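Short chain dehydrogenase (A0QTM2 homolog) (Mycobacterium thermoresistibile, PDB 3SC4) probably catalyses NAD(P)-dependent oxidation or reduction of a small-molecule substrate. Local coordinates at residues A26-V29 with A30-A34; E110-P113 with L114-D118; L178-A181 with E182-D186; R217-K220 with P221-A225; D247-E251 with S252-D256. One frame throughout, in Å; residues are numbered along the deposited sequence.

Contact 1 of 5, residues A26-V29 with A30-A34; sequences AKRV and AADGA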
loop_
_atom_site.group_PDB
_atom_site.type_symbol
_atom_site.label_atom_id
_atom_site.label_comp_id
_atom_site.label_asym_id
_atom_site.label_seq_id
_atom_site.Cartn_x
_atom_site.Cartn_y
_atom_site.Cartn_z
ATOM N N ALA B 26 7.362 -21.533 -12.541
ATOM C CA ALA B 26 7.703 -22.793 -11.906
ATOM C C ALA B 26 8.289 -23.780 -12.919
ATOM O O ALA B 26 9.353 -24.343 -12.692
ATOM C CB ALA B 26 6.479 -23.379 -11.235
ATOM N N LYS B 27 7.623 -23.962 -14.046
ATOM C CA LYS B 27 8.119 -24.892 -15.066
ATOM C C LYS B 27 9.499 -24.499 -15.590
ATOM O O LYS B 27 10.395 -25.333 -15.699
ATOM C CB LYS B 27 7.100 -25.055 -16.211
ATOM C CG LYS B 27 5.998 -26.107 -15.883
ATOM C CD LYS B 27 4.689 -25.914 -16.638
ATOM C CE LYS B 27 4.662 -26.583 -18.020
ATOM N NZ LYS B 27 3.378 -26.221 -18.720
ATOM N N ARG B 28 9.697 -23.218 -15.869
ATOM C CA ARG B 28 10.983 -22.775 -16.400
ATOM C C ARG B 28 12.118 -23.038 -15.435
ATOM O O ARG B 28 13.184 -23.482 -15.829
ATOM C CB ARG B 28 10.953 -21.300 -16.727
ATOM C CG ARG B 28 12.225 -20.799 -17.357
ATOM C CD ARG B 28 12.384 -21.333 -18.768
ATOM N NE ARG B 28 13.411 -20.580 -19.478
ATOM C CZ ARG B 28 14.712 -20.860 -19.467
ATOM N NH1 ARG B 28 15.212 -21.895 -18.773
ATOM N NH2 ARG B 28 15.517 -20.088 -20.174
ATOM N N VAL B 29 11.879 -22.757 -14.168
ATOM C CA VAL B 29 12.890 -22.965 -13.144
ATOM C C VAL B 29 13.123 -24.468 -12.939
ATOM O O VAL B 29 14.250 -24.908 -12.813
ATOM C CB VAL B 29 12.483 -22.260 -11.834
ATOM C CG1 VAL B 29 13.468 -22.567 -10.738
ATOM C CG2 VAL B 29 12.392 -20.754 -12.079
ATOM N N ALA B 30 12.043 -25.236 -12.906
ATOM C CA ALA B 30 12.120 -26.688 -12.812
ATOM C C ALA B 30 12.967 -27.294 -13.923
ATOM O O ALA B 30 13.652 -28.265 -13.689
ATOM C CB ALA B 30 10.714 -27.304 -12.833
ATOM N N ALA B 31 12.930 -26.721 -15.126
ATOM C CA ALA B 31 13.594 -27.322 -16.299
ATOM C C ALA B 31 15.109 -27.385 -16.158
ATOM O O ALA B 31 15.749 -28.196 -16.823
ATOM C CB ALA B 31 13.224 -26.574 -17.577
ATOM N N ASP B 32 15.673 -26.529 -15.298
ATOM C CA ASP B 32 17.087 -26.575 -14.952
ATOM C C ASP B 32 17.393 -27.645 -13.886
ATOM O O ASP B 32 18.544 -27.824 -13.492
ATOM C CB ASP B 32 17.537 -25.201 -14.423
ATOM C CG ASP B 32 17.891 -24.199 -15.535
ATOM O OD1 ASP B 32 17.555 -24.450 -16.711
ATOM O OD2 ASP B 32 18.511 -23.154 -15.202
ATOM N N GLY B 33 16.382 -28.351 -13.395
ATOM C CA GLY B 33 16.593 -29.334 -12.319
ATOM C C GLY B 33 16.509 -28.734 -10.924
ATOM O O GLY B 33 17.236 -29.148 -10.007
ATOM N N ALA B 34 15.614 -27.754 -10.771
ATOM C CA ALA B 34 15.434 -27.032 -9.512
ATOM C C ALA B 34 14.339 -27.699 -8.697
ATOM O O ALA B 34 13.536 -28.460 -9.233
ATOM C CB ALA B 34 15.056 -25.565 -9.789
#
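Helix 20-30, the link of the first beta-alpha-beta crossover of the Rossmann fold, runs out where A26-V29 hand over to A30-A34, on the way to strand 35-40. A30 N to A26 O is a regular helical bond, 2.8 Å and nearly straight. One step on, A31 N reaches K27 O at 2.9 Å with a more bent hydrogen. D32 N then turns to V29 O at 3.3 Å, coming in from above the carbonyl plane, and a type I turn over A30-G33 is closed by G33 N to A30 O at 2.7 Å. G33 takes a positive phi, which swings the chain back so that A34 CB rests 3.2 Å from V29 O and 3.5 Å from V29 CG1. V29 CG1 is anti to the V29 backbone N (chi1 175°), on the side facing A34. R28 and D32 are four residues apart, but NH1 and OD1 stay 4.0 Å apart with their planes strongly inclined, too far for a salt bridge. D32 OD2 is bonded instead to Y229 OH and L7 N, and R28 makes a cation-pi contact with Y229. The attraction between the two charges is therefore probably secondary, and backbone bonds together with one small apolar touch fix the turn.

Contact 2 of 5, residues E110-P113 with L114-D118; sequences EEVP and LKRFD. With SO4 (sulfate ion), chain M.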
loop_
_atom_site.group_PDB
_atom_site.type_symbol
_atom_site.label_atom_id
_atom_site.label_comp_id
_atom_site.label_asym_id
_atom_site.label_seq_id
_atom_site.Cartn_x
_atom_site.Cartn_y
_atom_site.Cartn_z
ATOM N N GLU B 110 -16.327 3.024 -4.485
ATOM C CA GLU B 110 -17.774 3.008 -4.357
ATOM C C GLU B 110 -18.360 1.626 -4.645
ATOM O O GLU B 110 -19.424 1.332 -4.168
ATOM C CB GLU B 110 -18.409 4.035 -5.301
ATOM C CG GLU B 110 -17.967 5.452 -5.002
ATOM C CD GLU B 110 -18.722 6.506 -5.805
ATOM O OE1 GLU B 110 -18.381 6.720 -6.980
ATOM O OE2 GLU B 110 -19.643 7.135 -5.241
ATOM N N GLU B 111 -17.662 0.798 -5.417
ATOM C CA GLU B 111 -18.175 -0.487 -5.907
ATOM C C GLU B 111 -17.602 -1.716 -5.206
ATOM O O GLU B 111 -18.225 -2.782 -5.270
ATOM C CB GLU B 111 -17.853 -0.635 -7.410
ATOM C CG GLU B 111 -18.543 0.441 -8.266
ATOM C CD GLU B 111 -17.991 0.600 -9.694
ATOM O OE1 GLU B 111 -16.776 0.345 -9.964
ATOM O OE2 GLU B 111 -18.810 1.034 -10.556
ATOM N N VAL B 112 -16.421 -1.586 -4.571
ATOM C CA VAL B 112 -15.689 -2.723 -4.009
ATOM C C VAL B 112 -15.886 -2.763 -2.487
ATOM O O VAL B 112 -15.312 -1.957 -1.753
ATOM C CB VAL B 112 -14.199 -2.660 -4.360
ATOM C CG1 VAL B 112 -13.415 -3.738 -3.604
ATOM C CG2 VAL B 112 -13.985 -2.817 -5.892
ATOM N N PRO B 113 -16.724 -3.691 -1.996
ATOM C CA PRO B 113 -16.926 -3.696 -0.531
ATOM C C PRO B 113 -15.683 -4.103 0.236
ATOM O O PRO B 113 -14.744 -4.691 -0.321
ATOM C CB PRO B 113 -18.036 -4.744 -0.296
ATOM C CG PRO B 113 -18.545 -5.142 -1.670
ATOM C CD PRO B 113 -17.537 -4.706 -2.703
ATOM N N LEU B 114 -15.707 -3.811 1.514
ATOM C CA LEU B 114 -14.585 -4.062 2.387
ATOM C C LEU B 114 -14.110 -5.526 2.312
ATOM O O LEU B 114 -12.922 -5.800 2.317
ATOM C CB LEU B 114 -14.987 -3.657 3.813
ATOM C CG LEU B 114 -13.891 -3.266 4.786
ATOM C CD1 LEU B 114 -12.871 -2.223 4.214
ATOM C CD2 LEU B 114 -14.593 -2.787 6.062
ATOM N N LYS B 115 -15.041 -6.465 2.201
ATOM C CA LYS B 115 -14.707 -7.897 2.160
ATOM C C LYS B 115 -13.874 -8.230 0.915
ATOM O O LYS B 115 -12.949 -9.030 0.957
ATOM C CB LYS B 115 -16.000 -8.720 2.204
ATOM C CG LYS B 115 -15.836 -10.277 2.143
ATOM C CD LYS B 115 -17.235 -11.016 2.112
ATOM C CE LYS B 115 -17.548 -11.848 3.391
ATOM N NZ LYS B 115 -17.142 -13.322 3.288
ATOM N N ARG B 116 -14.200 -7.598 -0.197
ATOM C CA ARG B 116 -13.424 -7.792 -1.408
ATOM C C ARG B 116 -12.064 -7.112 -1.292
ATOM O O ARG B 116 -11.057 -7.667 -1.702
ATOM C CB ARG B 116 -14.179 -7.237 -2.596
ATOM C CG ARG B 116 -13.424 -7.294 -3.900
ATOM C CD ARG B 116 -13.089 -8.715 -4.340
ATOM N NE ARG B 116 -14.277 -9.560 -4.492
ATOM C CZ ARG B 116 -14.263 -10.742 -5.094
ATOM N NH1 ARG B 116 -15.386 -11.426 -5.197
ATOM N NH2 ARG B 116 -13.135 -11.242 -5.597
ATOM N N PHE B 117 -12.059 -5.905 -0.735
ATOM C CA PHE B 117 -10.818 -5.188 -0.470
ATOM C C PHE B 117 -9.865 -6.051 0.340
ATOM O O PHE B 117 -8.703 -6.155 -0.008
ATOM C CB PHE B 117 -11.102 -3.879 0.284
ATOM C CG PHE B 117 -9.874 -3.140 0.684
ATOM C CD1 PHE B 117 -9.375 -2.134 -0.116
ATOM C CD2 PHE B 117 -9.208 -3.462 1.865
ATOM C CE1 PHE B 117 -8.235 -1.449 0.238
ATOM C CE2 PHE B 117 -8.068 -2.786 2.232
ATOM C CZ PHE B 117 -7.572 -1.777 1.415
ATOM N N ASP B 118 -10.371 -6.651 1.423
ATOM C CA ASP B 118 -9.549 -7.477 2.315
ATOM C C ASP B 118 -8.978 -8.684 1.609
ATOM O O ASP B 118 -7.875 -9.132 1.889
ATOM C CB ASP B 118 -10.340 -7.962 3.519
ATOM C CG ASP B 118 -10.694 -6.862 4.449
ATOM O OD1 ASP B 118 -10.090 -5.780 4.355
ATOM O OD2 ASP B 118 -11.595 -7.069 5.275
HETATM S S SO4 M . -17.718 -8.406 -4.786
HETATM O O1 SO4 M . -16.386 -8.112 -4.315
HETATM O O2 SO4 M . -18.562 -7.205 -4.643
HETATM O O3 SO4 M . -18.232 -9.508 -3.975
HETATM O O4 SO4 M . -17.597 -8.820 -6.204
#
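P113 O receives F117 N at 3.0 Å, in the carbonyl plane and nearly straight (170°), with a weaker, bent bond from R116 N to the same oxygen. P113 thus occupies the N-cap position of helix 114-135, and its carbonyl opens the first turn. Beside this, V112 CG1 meets R116 CG at 3.6 Å, the two side chains crossing at about a right angle. R116 leaves the backbone with CG anti to N (chi1 176°), then bends twice, at chi2 and chi3, and curls its guanidinium round to a sulfate ion, probably from the crystallisation liquor. NE gives O1 a 2.6 Å hydrogen bond from the guanidinium edge, while NH1 stays 3.6 Å from O4. The P113 ring flanks the same anion, its CD 3.3 Å from sulfate O2. Farther out, V112 O accepts from Y129 OH and Q133 NE2 of the second subunit, and the F117 ring stacks on Y129 of that subunit. Within the chain, V112 packs on P165 and F117 on M168, both of helix 164-183. The loop following strand 96-99 is thereby delivered onto the start of helix 114-135, between its own helix 164-183 and residues of helix 114-135 in the partner.

Contact 3 of 5, residues L178-A181 with E182-D186; sequences LGIA and EELRD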
loop_
_atom_site.group_PDB
_atom_site.type_symbol
_atom_site.label_atom_id
_atom_site.label_comp_id
_atom_site.label_asym_id
_atom_site.label_seq_id
_atom_site.Cartn_x
_atom_site.Cartn_y
_atom_site.Cartn_z
ATOM N N LEU B 178 10.320 -3.299 -2.812
ATOM C CA LEU B 178 11.348 -2.265 -2.818
ATOM C C LEU B 178 11.877 -1.962 -1.423
ATOM O O LEU B 178 13.043 -1.647 -1.245
ATOM C CB LEU B 178 10.817 -0.977 -3.452
ATOM C CG LEU B 178 10.367 -1.105 -4.908
ATOM C CD1 LEU B 178 9.869 0.240 -5.450
ATOM C CD2 LEU B 178 11.517 -1.626 -5.786
ATOM N N GLY B 179 11.024 -2.033 -0.430
ATOM C CA GLY B 179 11.474 -1.839 0.935
ATOM C C GLY B 179 12.418 -2.952 1.351
ATOM O O GLY B 179 13.507 -2.692 1.861
ATOM N N ILE B 180 11.986 -4.194 1.126
ATOM C CA ILE B 180 12.813 -5.355 1.369
ATOM C C ILE B 180 14.165 -5.231 0.667
ATOM O O ILE B 180 15.160 -5.625 1.212
ATOM C CB ILE B 180 12.158 -6.636 0.836
ATOM C CG1 ILE B 180 10.970 -7.046 1.676
ATOM C CG2 ILE B 180 13.155 -7.779 0.856
ATOM C CD1 ILE B 180 10.240 -8.221 1.029
ATOM N N ALA B 181 14.194 -4.696 -0.546
ATOM C CA ALA B 181 15.463 -4.571 -1.259
ATOM C C ALA B 181 16.429 -3.734 -0.417
ATOM O O ALA B 181 17.587 -4.125 -0.254
ATOM C CB ALA B 181 15.289 -3.977 -2.648
ATOM N N GLU B 182 15.946 -2.630 0.160
ATOM C CA GLU B 182 16.789 -1.823 1.040
ATOM C C GLU B 182 17.173 -2.518 2.347
ATOM O O GLU B 182 18.354 -2.470 2.760
ATOM C CB GLU B 182 16.165 -0.446 1.330
ATOM C CG GLU B 182 15.965 0.418 0.076
ATOM C CD GLU B 182 17.200 0.434 -0.830
ATOM O OE1 GLU B 182 18.282 0.812 -0.319
ATOM O OE2 GLU B 182 17.093 0.054 -2.035
ATOM N N GLU B 183 16.199 -3.164 2.987
ATOM C CA GLU B 183 16.404 -3.716 4.332
ATOM C C GLU B 183 17.253 -4.983 4.311
ATOM O O GLU B 183 17.892 -5.298 5.318
ATOM C CB GLU B 183 15.073 -3.955 5.051
ATOM C CG GLU B 183 14.344 -2.648 5.390
ATOM C CD GLU B 183 13.040 -2.839 6.136
ATOM O OE1 GLU B 183 12.390 -3.915 6.028
ATOM O OE2 GLU B 183 12.657 -1.887 6.835
ATOM N N LEU B 184 17.305 -5.671 3.170
ATOM C CA LEU B 184 18.106 -6.874 3.025
ATOM C C LEU B 184 19.359 -6.698 2.152
ATOM O O LEU B 184 20.061 -7.667 1.826
ATOM C CB LEU B 184 17.227 -7.992 2.501
ATOM C CG LEU B 184 16.388 -8.759 3.539
ATOM C CD1 LEU B 184 15.695 -7.885 4.547
ATOM C CD2 LEU B 184 15.345 -9.567 2.774
ATOM N N ARG B 185 19.660 -5.458 1.792
ATOM C CA ARG B 185 20.830 -5.151 0.972
ATOM C C ARG B 185 22.126 -5.676 1.624
ATOM O O ARG B 185 22.926 -6.316 0.964
ATOM C CB ARG B 185 20.918 -3.634 0.720
ATOM C CG ARG B 185 21.939 -3.225 -0.358
ATOM C CD ARG B 185 21.919 -1.724 -0.628
ATOM N NE ARG B 185 20.713 -1.329 -1.385
ATOM C CZ ARG B 185 20.584 -1.416 -2.715
ATOM N NH1 ARG B 185 21.584 -1.867 -3.472
ATOM N NH2 ARG B 185 19.456 -1.026 -3.295
ATOM N N ASP B 186 22.307 -5.434 2.920
ATOM C CA ASP B 186 23.494 -5.920 3.648
ATOM C C ASP B 186 23.557 -7.439 3.729
ATOM O O ASP B 186 24.665 -8.024 3.694
ATOM C CB ASP B 186 23.551 -5.347 5.075
ATOM C CG ASP B 186 24.013 -3.890 5.105
ATOM O OD1 ASP B 186 24.311 -3.340 4.004
ATOM O OD2 ASP B 186 24.066 -3.303 6.225
HETATM O O HOH W 1 14.640 -0.537 -3.277
#
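I180 and L184 reach each other because I180 CG2 stands anti to its backbone N while L184 puts CG on the side of its own N (chi1 -83°); CG2 and CD2 then meet at 3.4 Å, the two side chains lying alongside and pointing the same way. On another side of the helix E182 folds back at chi2 (-46°), which carries its carboxylate back beside the turn 178-181. There a water donates to both E182 OE2 and L178 O, at 2.8 Å each, tying the side chain to a carbonyl that gets just a long, weak bond from E182 N. The carboxylate is also held by R185, whose chain bends at chi3 to present its guanidinium: NH2 meets OE2 at 2.9 Å in a nearly straight salt bridge (168°), on the syn side of the carboxylate and in the guanidinium plane, and NE adds a weak bond to OE1. OE2 thus has two donors, an arrangement that probably favours the ionised carboxylate. The backbone closes with E183 N to G179 O, 3.0 Å and in the carbonyl plane, and L184 N to I180 O at 2.9 Å, after which L184 leaves helical geometry. I180 and A181 rest on S191 of strand 190-195, and the carboxylate of E183 bonds T164 N and I109 N of the second subunit. This is the C-terminal end of a long crossover helix of the Rossmann fold, helix 164-183, covering the sheet with one side and facing the partner subunit with another, as in the dimers common among short-chain dehydrogenases.

Contact 4 of 5, residues R217-K220 with P221-A225; sequences RSRK and PEVYA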
loop_
_atom_site.group_PDB
_atom_site.type_symbol
_atom_site.label_atom_id
_atom_site.label_comp_id
_atom_site.label_asym_id
_atom_site.label_seq_id
_atom_site.Cartn_x
_atom_site.Cartn_y
_atom_site.Cartn_z
ATOM N N ARG B 217 -4.392 -9.542 -29.120
ATOM C CA ARG B 217 -3.789 -8.398 -28.458
ATOM C C ARG B 217 -2.896 -8.776 -27.271
ATOM O O ARG B 217 -2.428 -7.906 -26.575
ATOM C CB ARG B 217 -4.895 -7.435 -27.980
ATOM C CG ARG B 217 -5.900 -6.990 -29.080
ATOM C CD ARG B 217 -6.462 -5.575 -28.814
ATOM N NE ARG B 217 -5.644 -4.526 -29.438
ATOM C CZ ARG B 217 -5.394 -3.318 -28.921
ATOM N NH1 ARG B 217 -5.869 -2.945 -27.739
ATOM N NH2 ARG B 217 -4.634 -2.466 -29.592
ATOM N N SER B 218 -2.667 -10.068 -27.047
ATOM C CA SER B 218 -2.037 -10.552 -25.814
ATOM C C SER B 218 -0.751 -11.310 -26.084
ATOM O O SER B 218 -0.432 -11.629 -27.227
ATOM C CB SER B 218 -2.997 -11.471 -25.058
ATOM O OG SER B 218 -4.172 -10.783 -24.685
ATOM N N ARG B 219 -0.017 -11.599 -25.019
ATOM C CA ARG B 219 1.191 -12.427 -25.103
ATOM C C ARG B 219 1.060 -13.667 -24.225
ATOM O O ARG B 219 0.202 -13.729 -23.333
ATOM C CB ARG B 219 2.456 -11.631 -24.739
ATOM C CG ARG B 219 2.916 -10.700 -25.856
ATOM C CD ARG B 219 4.261 -10.022 -25.587
ATOM N NE ARG B 219 4.781 -9.482 -26.839
ATOM C CZ ARG B 219 5.222 -8.240 -27.046
ATOM N NH1 ARG B 219 5.301 -7.343 -26.072
ATOM N NH2 ARG B 219 5.629 -7.906 -28.257
ATOM N N LYS B 220 1.923 -14.642 -24.500
ATOM C CA LYS B 220 1.941 -15.921 -23.783
ATOM C C LYS B 220 2.632 -15.822 -22.413
ATOM O O LYS B 220 3.445 -14.940 -22.184
ATOM C CB LYS B 220 2.615 -17.007 -24.641
ATOM C CG LYS B 220 1.935 -17.259 -25.985
ATOM C CD LYS B 220 2.451 -18.523 -26.684
ATOM C CE LYS B 220 3.701 -18.262 -27.575
ATOM N NZ LYS B 220 4.436 -19.549 -27.982
ATOM N N PRO B 221 2.300 -16.737 -21.490
ATOM C CA PRO B 221 2.887 -16.667 -20.146
ATOM C C PRO B 221 4.393 -16.815 -20.136
ATOM O O PRO B 221 5.056 -16.362 -19.206
ATOM C CB PRO B 221 2.229 -17.826 -19.391
ATOM C CG PRO B 221 1.368 -18.533 -20.367
ATOM C CD PRO B 221 1.209 -17.724 -21.577
ATOM N N GLU B 222 4.922 -17.439 -21.178
ATOM C CA GLU B 222 6.366 -17.545 -21.371
ATOM C C GLU B 222 7.069 -16.195 -21.335
ATOM O O GLU B 222 8.189 -16.127 -20.910
ATOM C CB GLU B 222 6.683 -18.272 -22.687
ATOM C CG GLU B 222 6.563 -19.814 -22.598
ATOM C CD GLU B 222 5.133 -20.376 -22.825
ATOM O OE1 GLU B 222 4.140 -19.614 -22.906
ATOM O OE2 GLU B 222 5.020 -21.619 -22.926
ATOM N N VAL B 223 6.426 -15.120 -21.763
ATOM C CA VAL B 223 7.067 -13.823 -21.675
ATOM C C VAL B 223 7.443 -13.505 -20.230
ATOM O O VAL B 223 8.498 -12.944 -19.994
ATOM C CB VAL B 223 6.214 -12.678 -22.287
ATOM C CG1 VAL B 223 5.112 -12.208 -21.322
ATOM C CG2 VAL B 223 7.099 -11.531 -22.670
ATOM N N TYR B 224 6.614 -13.924 -19.277
ATOM C CA TYR B 224 6.871 -13.741 -17.847
ATOM C C TYR B 224 7.893 -14.756 -17.321
ATOM O O TYR B 224 8.806 -14.405 -16.566
ATOM C CB TYR B 224 5.564 -13.906 -17.061
ATOM C CG TYR B 224 5.197 -12.805 -16.079
ATOM C CD1 TYR B 224 6.127 -12.276 -15.201
ATOM C CD2 TYR B 224 3.870 -12.356 -15.980
ATOM C CE1 TYR B 224 5.784 -11.287 -14.294
ATOM C CE2 TYR B 224 3.515 -11.364 -15.073
ATOM C CZ TYR B 224 4.480 -10.837 -14.235
ATOM O OH TYR B 224 4.127 -9.858 -13.341
ATOM N N ALA B 225 7.722 -16.024 -17.696
ATOM C CA ALA B 225 8.659 -17.099 -17.290
ATOM C C ALA B 225 10.099 -16.816 -17.743
ATOM O O ALA B 225 11.025 -16.848 -16.942
ATOM C CB ALA B 225 8.195 -18.454 -17.815
#
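Two flat groups meet where K220 joins P221: the trans peptide between them and the carboxylate of E222. OE1 lies over one face of that peptide, 3.7 Å from P221 N and 3.5 Å from K220 CB, because E222 bends sharply at chi2 (85°) and turns its carboxylate back toward the loop. On the same face V223 N approaches K220 O at 3.0 Å, well above the carbonyl plane and not along a lone pair, yet with a fairly straight hydrogen (155°). Nearer the plane, V223 CG1 touches K220 O at 3.3 Å; chi1 of 80° places this methyl between the backbone N and the carbonyl carbon, the crowded position. The amine of K220 stays 5.1 Å from E222 OE1, measured from NZ, so the opposite charges may attract without contact. P221 O then accepts both Y224 N and A225 N, carrying the bonding on into the helix. R219, just before, is anchored elsewhere: its guanidinium forms salt bridges with D261 and E246, while Y224 OH bonds L194 O at the end of strand 190-195. Helix 222-232 packs P221 and A225 on A24 of helix 20-30 and V223 on L249 of helix 245-252. A proline leading into a helix, followed by a first turn bonded back to the preceding carbonyl, is a familiar entry to a helix, here to the crossover helix between strands 190-195 and 242-244 of the Rossmann fold.

Contact 5 of 5, residues D247-E251 with S252-D256; sequences DVLLE and SGVTD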
loop_
_atom_site.group_PDB
_atom_site.type_symbol
_atom_site.label_atom_id
_atom_site.label_comp_id
_atom_site.label_asym_id
_atom_site.label_seq_id
_atom_site.Cartn_x
_atom_site.Cartn_y
_atom_site.Cartn_z
ATOM N N ASP B 247 11.288 -5.517 -21.638
ATOM C CA ASP B 247 12.533 -4.762 -21.476
ATOM C C ASP B 247 13.672 -5.655 -20.958
ATOM O O ASP B 247 14.791 -5.598 -21.447
ATOM C CB ASP B 247 12.326 -3.554 -20.552
ATOM C CG ASP B 247 11.201 -2.661 -21.013
ATOM O OD1 ASP B 247 10.147 -3.188 -21.415
ATOM O OD2 ASP B 247 11.348 -1.424 -20.976
ATOM N N VAL B 248 13.379 -6.472 -19.960
ATOM C CA VAL B 248 14.375 -7.360 -19.390
ATOM C C VAL B 248 14.894 -8.301 -20.468
ATOM O O VAL B 248 16.115 -8.555 -20.571
ATOM C CB VAL B 248 13.781 -8.151 -18.210
ATOM C CG1 VAL B 248 14.672 -9.320 -17.824
ATOM C CG2 VAL B 248 13.579 -7.219 -17.045
ATOM N N LEU B 249 13.968 -8.793 -21.286
ATOM C CA LEU B 249 14.320 -9.741 -22.326
ATOM C C LEU B 249 15.236 -9.130 -23.397
ATOM O O LEU B 249 16.236 -9.736 -23.738
ATOM C CB LEU B 249 13.065 -10.382 -22.921
ATOM C CG LEU B 249 12.425 -11.424 -21.964
ATOM C CD1 LEU B 249 10.990 -11.731 -22.369
ATOM C CD2 LEU B 249 13.256 -12.734 -21.860
ATOM N N LEU B 250 14.931 -7.932 -23.900
ATOM C CA LEU B 250 15.827 -7.244 -24.861
ATOM C C LEU B 250 17.201 -6.972 -24.296
ATOM O O LEU B 250 18.185 -7.103 -25.000
ATOM C CB LEU B 250 15.254 -5.893 -25.312
ATOM C CG LEU B 250 14.020 -5.985 -26.180
ATOM C CD1 LEU B 250 13.545 -4.591 -26.568
ATOM C CD2 LEU B 250 14.305 -6.817 -27.409
ATOM N N GLU B 251 17.260 -6.564 -23.034
ATOM C CA GLU B 251 18.524 -6.257 -22.373
ATOM C C GLU B 251 19.395 -7.521 -22.272
ATOM O O GLU B 251 20.627 -7.429 -22.228
ATOM C CB GLU B 251 18.262 -5.588 -20.999
ATOM C CG GLU B 251 17.834 -4.093 -21.136
ATOM C CD GLU B 251 16.973 -3.521 -19.986
ATOM O OE1 GLU B 251 16.792 -4.178 -18.927
ATOM O OE2 GLU B 251 16.461 -2.382 -20.160
ATOM N N SER B 252 18.741 -8.693 -22.257
ATOM C CA SER B 252 19.402 -10.001 -22.119
ATOM C C SER B 252 19.890 -10.613 -23.427
ATOM O O SER B 252 20.737 -11.510 -23.402
ATOM C CB SER B 252 18.469 -11.013 -21.457
ATOM O OG SER B 252 17.538 -11.544 -22.381
ATOM N N GLY B 253 19.329 -10.151 -24.549
ATOM C CA GLY B 253 19.754 -10.576 -25.895
ATOM C C GLY B 253 18.654 -11.096 -26.804
ATOM O O GLY B 253 18.890 -11.374 -27.973
ATOM N N VAL B 254 17.448 -11.253 -26.283
ATOM C CA VAL B 254 16.325 -11.593 -27.128
ATOM C C VAL B 254 16.098 -10.447 -28.124
ATOM O O VAL B 254 16.006 -9.292 -27.719
ATOM C CB VAL B 254 15.066 -11.847 -26.292
ATOM C CG1 VAL B 254 13.864 -12.103 -27.202
ATOM C CG2 VAL B 254 15.295 -13.025 -25.329
ATOM N N THR B 255 16.059 -10.745 -29.429
ATOM C CA THR B 255 15.796 -9.691 -30.416
ATOM C C THR B 255 14.383 -9.743 -30.962
ATOM O O THR B 255 13.836 -8.723 -31.370
ATOM C CB THR B 255 16.821 -9.700 -31.576
ATOM O OG1 THR B 255 16.788 -10.961 -32.273
ATOM C CG2 THR B 255 18.240 -9.400 -31.022
ATOM N N ASP B 256 13.785 -10.925 -30.937
ATOM C CA ASP B 256 12.498 -11.158 -31.575
ATOM C C ASP B 256 11.451 -11.447 -30.500
ATOM O O ASP B 256 11.311 -12.574 -30.076
ATOM C CB ASP B 256 12.650 -12.338 -32.536
ATOM C CG ASP B 256 11.355 -12.689 -33.277
ATOM O OD1 ASP B 256 10.363 -11.938 -33.164
ATOM O OD2 ASP B 256 11.331 -13.730 -33.981
HETATM O O HOH W 2 18.048 -7.569 -27.847
#
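S252 OG donates to L249 O at 2.6 Å, tilted modestly from the carbonyl plane. The hydroxyl reaches back because its oxygen sits between the backbone N and the carbonyl carbon (chi1 80°), turned over the final turn of helix 245-252. The same carbonyl accepts V254 N at 3.2 Å, from above its plane, and weaker bent bonds from S252 N and G253 N, so donors crowd around a single oxygen. G253 N also bonds L250 O at 3.3 Å, again from well above the carbonyl plane. G253, with positive phi, is the first residue beyond the helix, and the pair of bonds, V254 N to L249 O and G253 N to L250 O, makes this a Schellman motif. A water donates to L250 O at 2.9 Å and to V254 O at 2.7 Å, bridging the two carbonyl oxygens. V254 O also takes a CA-H contact from L250, almost straight. Outside this polar cluster comes the apolar pair that commonly accompanies a Schellman motif, one residue in the last turn and one just beyond the glycine: L249 and V254 lie side by side, CD2 to CG2 at 4.0 Å. L249 continues inward onto D226 of helix 222-232, and V248 onto V230 and V231. With L249 O met by a hydroxyl and turned-back amides, and L250 O by an amide and one water, these two carbonyls near the helix end are satisfied locally, and the leucine-valine pair probably shields one flank of these bonds while the chain departs into the loop.

In the fold
Contacts 1, 4 and 5 form a row of neighbours: R28 CB meets A225 CB at 4.1 Å between contacts 1 and 4, and V223 O meets L249 CD1 at 3.6 Å between contacts 4 and 5, so helix 222-232 stands between helices 20-30 and 245-252. Centres are about 17 Å apart for contacts 1 and 4 and about 14 Å for contacts 4 and 5. Contacts 2 and 3 lie about 31 Å apart, centre to centre, and both touch the second subunit, where E110 of contact 2 packs on L184 of the partner's contact 3. Contact 2, which holds the sulfate, is remote from contact 5, with centres about 39 Å apart on opposite sides of the chain's centre.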